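Local coordinates for protein serine-tRNA ligase (PDB 6BLJ) that probably attaches serine to its cognate tRNA in the cytoplasm of Naegleria fowleri by way of an adenylate intermediate, as a class II aminoacyl-tRNA synthetase, at residues Cys307-Cys312 with Glu334-Phe339; Lys257-Ser262 with Ser284-Ala289. All coordinates share one frame; numbering follows the deposited sequence. Where two conformers were deposited one is given.

Contact 1: residues Cys307-Cys312 with Glu334-Phe339; sequences CGMSTC and EKIEQF
Thr311 and Glu334 meet because their first torsions place Thr311 OG1 and Glu334 CG each beside its own backbone N (chi1 -62° and -76°), after which a bend at chi2 swings the carboxylate of Glu334 across to the neighbouring strand. Thr311 OG1 donates to Glu334 OE2 over 2.7 Å, using the anti lone pair of that oxygen. The same OE2 is gripped by Tyr245 of the second subunit, whose Phe248 also packs on this pair.

On the same face of the sheet, Ile336 reaches two residues with different branches: CG2 lies 3.7 Å from Cys307 SG, while the side chain as a whole lies beside that of Met309, CD1 4.0 Å from Met309 CG. Helix 220-238 covers these apolar groups.

Gly308 and Glu337 form an antiparallel hydrogen-bonded pair, Gly308 N to Glu337 O at 2.7 Å being answered by the return bond; at the next such pair Lys335 N gives a good bond to Ser310 O, whereas Ser310 N to Lys335 O is weak at 3.4 Å. A water donating to both Ser310 OG and Lys335 O adds a further link there.

On the face that carries Lys335, its aliphatic chain passes Cys312 SG, with CB 3.8 Å away, then bends twice to bring NZ above the carboxylate plane of Glu337, 2.9 Å from OE1. Thr283 also bonds NZ, and Asn442 holds Glu337 OE2, fixing the ion pair from both ends. The Lys335 side chain lies about 4 Å from the bound AMP, and the two antiparallel strands with their long connecting loop are motif 2 of class II synthetases.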
loop_
_atom_site.group_PDB
_atom_site.type_symbol
_atom_site.label_atom_id
_atom_site.label_comp_id
_atom_site.label_asym_id
_atom_site.label_seq_id
_atom_site.Cartn_x
_atom_site.Cartn_y
_atom_site.Cartn_z
ATOM N N CYS A 307 30.939 1.714 8.113
ATOM C CA CYS A 307 30.925 1.740 6.650
ATOM C C CYS A 307 29.889 0.701 6.233
ATOM O O CYS A 307 30.204 -0.479 6.103
ATOM C CB CYS A 307 32.332 1.416 6.069
ATOM S SG CYS A 307 32.298 1.068 4.300
ATOM N N GLY A 308 28.645 1.142 6.046
ATOM C CA GLY A 308 27.556 0.212 5.777
ATOM C C GLY A 308 27.509 -0.192 4.314
ATOM O O GLY A 308 27.733 0.614 3.415
ATOM N N MET A 309 27.155 -1.449 4.085
ATOM C CA MET A 309 27.121 -2.007 2.743
ATOM C C MET A 309 25.835 -2.798 2.582
ATOM O O MET A 309 25.560 -3.682 3.400
ATOM C CB MET A 309 28.337 -2.920 2.546
ATOM C CG MET A 309 28.361 -3.728 1.280
ATOM S SD MET A 309 29.718 -4.923 1.398
ATOM C CE MET A 309 29.608 -5.621 -0.259
ATOM N N SER A 310 25.075 -2.528 1.522
ATOM C CA SER A 310 23.877 -3.335 1.301
ATOM C C SER A 310 23.344 -3.068 -0.094
ATOM O O SER A 310 23.652 -2.045 -0.707
ATOM C CB SER A 310 22.768 -3.031 2.330
ATOM O OG SER A 310 22.122 -1.783 2.032
ATOM N N THR A 311 22.523 -3.996 -0.583
ATOM C CA THR A 311 21.581 -3.620 -1.621
ATOM C C THR A 311 20.435 -2.875 -0.948
ATOM O O THR A 311 20.138 -3.101 0.228
ATOM C CB THR A 311 21.107 -4.860 -2.391
ATOM O OG1 THR A 311 22.248 -5.449 -3.015
ATOM C CG2 THR A 311 20.086 -4.502 -3.503
ATOM N N CYS A 312 19.840 -1.946 -1.692
ATOM C CA CYS A 312 18.765 -1.069 -1.255
ATOM C C CYS A 312 17.594 -1.206 -2.214
ATOM O O CYS A 312 17.790 -1.300 -3.430
ATOM C CB CYS A 312 19.214 0.396 -1.238
ATOM S SG CYS A 312 20.704 0.678 -0.241
ATOM N N GLU A 334 23.080 -0.991 -5.142
ATOM C CA GLU A 334 23.991 -1.123 -4.008
ATOM C C GLU A 334 24.457 0.245 -3.550
ATOM O O GLU A 334 24.614 1.170 -4.356
ATOM C CB GLU A 334 25.218 -1.989 -4.339
ATOM C CG GLU A 334 24.915 -3.478 -4.381
ATOM C CD GLU A 334 24.082 -3.877 -5.605
ATOM O OE1 GLU A 334 24.483 -3.528 -6.745
ATOM O OE2 GLU A 334 23.045 -4.551 -5.428
ATOM N N LYS A 335 24.666 0.378 -2.239
ATOM C CA LYS A 335 25.078 1.661 -1.691
ATOM C C LYS A 335 26.029 1.449 -0.517
ATOM O O LYS A 335 25.772 0.625 0.372
ATOM C CB LYS A 335 23.861 2.509 -1.265
ATOM C CG LYS A 335 24.263 3.888 -0.685
ATOM C CD LYS A 335 23.078 4.861 -0.551
ATOM C CE LYS A 335 21.963 4.371 0.385
ATOM N NZ LYS A 335 22.457 3.957 1.731
ATOM N N ILE A 336 27.132 2.188 -0.529
ATOM C CA ILE A 336 28.060 2.245 0.598
ATOM C C ILE A 336 27.741 3.508 1.380
ATOM O O ILE A 336 27.715 4.610 0.810
ATOM C CB ILE A 336 29.522 2.252 0.128
ATOM C CG1 ILE A 336 29.789 1.092 -0.848
ATOM C CG2 ILE A 336 30.471 2.258 1.341
ATOM C CD1 ILE A 336 29.500 -0.277 -0.309
ATOM N N GLU A 337 27.498 3.346 2.676
ATOM C CA GLU A 337 26.919 4.371 3.535
ATOM C C GLU A 337 27.851 4.668 4.707
ATOM O O GLU A 337 28.436 3.747 5.297
ATOM C CB GLU A 337 25.533 3.896 4.045
ATOM C CG GLU A 337 24.787 4.885 4.936
ATOM C CD GLU A 337 24.081 5.977 4.138
ATOM O OE1 GLU A 337 24.166 5.970 2.886
ATOM O OE2 GLU A 337 23.425 6.834 4.764
ATOM N N GLN A 338 28.029 5.957 5.013
ATOM C CA GLN A 338 28.650 6.382 6.265
ATOM C C GLN A 338 27.577 6.509 7.337
ATOM O O GLN A 338 26.541 7.137 7.102
ATOM C CB GLN A 338 29.362 7.728 6.133
ATOM C CG GLN A 338 30.456 7.834 5.085
ATOM C CD GLN A 338 31.006 9.262 5.021
ATOM O OE1 GLN A 338 31.758 9.673 5.886
ATOM N NE2 GLN A 338 30.614 10.015 4.000
ATOM N N PHE A 339 27.828 5.926 8.508
ATOM C CA PHE A 339 26.904 5.990 9.639
ATOM C C PHE A 339 27.717 6.203 10.911
ATOM O O PHE A 339 28.657 5.444 11.172
ATOM C CB PHE A 339 26.058 4.706 9.742
ATOM C CG PHE A 339 24.960 4.780 10.785
ATOM C CD1 PHE A 339 25.238 4.569 12.136
ATOM C CD2 PHE A 339 23.660 5.074 10.413
ATOM C CE1 PHE A 339 24.237 4.650 13.090
ATOM C CE2 PHE A 339 22.645 5.156 11.360
ATOM C CZ PHE A 339 22.932 4.949 12.702
HETATM O O HOH W 1 23.440 0.638 1.898
#

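Contact 2: residues Lys257-Ser262 with Ser284-Ala289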
loop_
_atom_site.group_PDB
_atom_site.type_symbol
_atom_site.label_atom_id
_atom_site.label_comp_id
_atom_site.label_asym_id
_atom_site.label_seq_id
_atom_site.Cartn_x
_atom_site.Cartn_y
_atom_site.Cartn_z
ATOM N N LYS A 257 10.802 1.920 14.160
ATOM C CA LYS A 257 11.663 2.678 15.061
ATOM C C LYS A 257 12.691 3.546 14.347
ATOM O O LYS A 257 13.300 4.404 15.000
ATOM C CB LYS A 257 12.404 1.732 16.012
ATOM C CG LYS A 257 11.504 0.838 16.881
ATOM C CD LYS A 257 12.340 -0.135 17.720
ATOM C CE LYS A 257 11.486 -1.039 18.625
ATOM N NZ LYS A 257 10.890 -0.266 19.752
ATOM N N VAL A 258 12.920 3.351 13.045
ATOM C CA VAL A 258 13.993 4.051 12.342
ATOM C C VAL A 258 13.510 4.845 11.135
ATOM O O VAL A 258 14.327 5.486 10.475
ATOM C CB VAL A 258 15.102 3.071 11.900
ATOM C CG1 VAL A 258 15.657 2.282 13.079
ATOM C CG2 VAL A 258 14.576 2.123 10.806
ATOM N N ALA A 259 12.217 4.841 10.825
ATOM C CA ALA A 259 11.743 5.471 9.596
ATOM C C ALA A 259 10.425 6.199 9.838
ATOM O O ALA A 259 9.689 5.874 10.772
ATOM C CB ALA A 259 11.572 4.427 8.482
ATOM N N GLN A 260 10.126 7.181 8.971
ATOM C CA GLN A 260 8.868 7.935 9.011
ATOM C C GLN A 260 7.735 7.099 8.429
ATOM O O GLN A 260 7.905 6.470 7.383
ATOM C CB GLN A 260 8.973 9.235 8.193
ATOM C CG GLN A 260 9.558 10.474 8.882
ATOM C CD GLN A 260 9.352 11.754 8.059
ATOM O OE1 GLN A 260 10.072 12.746 8.218
ATOM N NE2 GLN A 260 8.360 11.730 7.177
ATOM N N LEU A 261 6.562 7.140 9.071
ATOM C CA LEU A 261 5.425 6.324 8.629
ATOM C C LEU A 261 5.042 6.547 7.156
ATOM O O LEU A 261 4.531 5.623 6.517
ATOM C CB LEU A 261 4.213 6.567 9.538
ATOM N N SER A 262 5.277 7.735 6.587
ATOM C CA SER A 262 4.931 7.931 5.174
ATOM C C SER A 262 5.831 7.144 4.219
ATOM O O SER A 262 5.418 6.843 3.091
ATOM C CB SER A 262 4.999 9.399 4.802
ATOM O OG SER A 262 6.349 9.816 4.716
ATOM N N SER A 284 21.106 0.944 4.094
ATOM C CA SER A 284 21.690 0.257 5.244
ATOM C C SER A 284 21.607 1.098 6.509
ATOM O O SER A 284 21.798 0.563 7.610
ATOM C CB SER A 284 23.158 -0.135 4.979
ATOM O OG SER A 284 23.965 1.009 4.710
ATOM N N GLU A 285 21.308 2.389 6.389
ATOM C CA GLU A 285 21.170 3.214 7.584
ATOM C C GLU A 285 20.043 2.710 8.488
ATOM O O GLU A 285 20.121 2.827 9.722
ATOM C CB GLU A 285 20.943 4.664 7.150
ATOM C CG GLU A 285 20.724 5.607 8.279
ATOM C CD GLU A 285 19.323 6.126 8.281
ATOM O OE1 GLU A 285 18.923 6.733 7.256
ATOM O OE2 GLU A 285 18.627 5.903 9.295
ATOM N N GLN A 286 18.992 2.123 7.890
ATOM C CA GLN A 286 17.875 1.616 8.685
ATOM C C GLN A 286 18.276 0.446 9.583
ATOM O O GLN A 286 18.010 0.510 10.797
ATOM C CB GLN A 286 16.698 1.281 7.752
ATOM C CG GLN A 286 16.003 2.556 7.200
ATOM C CD GLN A 286 15.158 2.295 5.943
ATOM O OE1 GLN A 286 15.304 1.267 5.273
ATOM N NE2 GLN A 286 14.263 3.223 5.637
ATOM N N PRO A 287 18.883 -0.644 9.085
ATOM C CA PRO A 287 19.300 -1.709 10.015
ATOM C C PRO A 287 20.469 -1.314 10.907
ATOM O O PRO A 287 20.560 -1.797 12.045
ATOM C CB PRO A 287 19.680 -2.875 9.082
ATOM C CG PRO A 287 20.038 -2.215 7.762
ATOM C CD PRO A 287 19.062 -1.052 7.672
ATOM N N ILE A 288 21.371 -0.453 10.438
ATOM C CA ILE A 288 22.489 -0.062 11.291
ATOM C C ILE A 288 21.995 0.780 12.467
ATOM O O ILE A 288 22.528 0.690 13.580
ATOM C CB ILE A 288 23.572 0.665 10.469
ATOM C CG1 ILE A 288 24.200 -0.297 9.442
ATOM C CG2 ILE A 288 24.666 1.221 11.386
ATOM C CD1 ILE A 288 25.105 0.404 8.446
ATOM N N ALA A 289 20.990 1.630 12.236
ATOM C CA ALA A 289 20.352 2.336 13.344
ATOM C C ALA A 289 19.713 1.356 14.320
ATOM O O ALA A 289 19.942 1.433 15.530
ATOM C CB ALA A 289 19.308 3.326 12.814
HETATM O O HOH W 2 14.493 5.641 7.199
#
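Val258 points its side chain at helix 285-290 and lies aslant across that of Gln286, its two methyls divided between different parts of the helix. CG2 rests against the aliphatic stem of Gln286, 3.8 Å from CB, while CG1 reaches Ala289 CB, also at 3.8 Å. Between these two points the carbonyl oxygen of Gln286 lies 3.7 Å from CG1, so the valine packs on backbone as well as side chain. A chi1 of -56° sets CG1 beside the valine's own backbone N and leaves CG2 between that N and the carbonyl carbon, the branching that lets both methyls face the helix.

Gln286 is extended beyond CG and carries its amide past the valine to Ala259, whose CB comes within 4.1 Å of NE2. The two ends of this amide have separate duties: OE1 accepts a bond from the backbone N of Ala282, just ahead of segment 284-289, and NE2 donates to a water at 2.9 Å. That water in turn donates to Val258 O at 3.3 Å. Leu421 of helix 416-421 and Met250 of strand 249-251 enclose the valine further.

No direct hydrogen bond joins the two segments. Their association therefore rests mostly on van der Waals packing, chiefly of Val258, with one water carrying the polar link between loop and helix, while the bond from Ala282 restrains the rotation of the amide that holds this water.

How the contacts relate
From the N terminus, the loop after helix 252-256 comes first, and contact 2 closes when the chain, having left 257-262, returns 22 residues later at 284-289. Contact 1 follows in series: segment 307-312 leads through a largely irregular excursion to segment 334-339, again 22 residues on. The two closures thus neither nest nor cross, yet they meet in space, with centres about 13 Å apart. Ser284 packs on Ser310 and Glu337, and Ile288 on Gly308 and Phe339, with its CG2 3.5 Å from Phe339 CD1. Helix 285-290 therefore lies between the loop 257-262 and the AMP-binding sheet, one side against each.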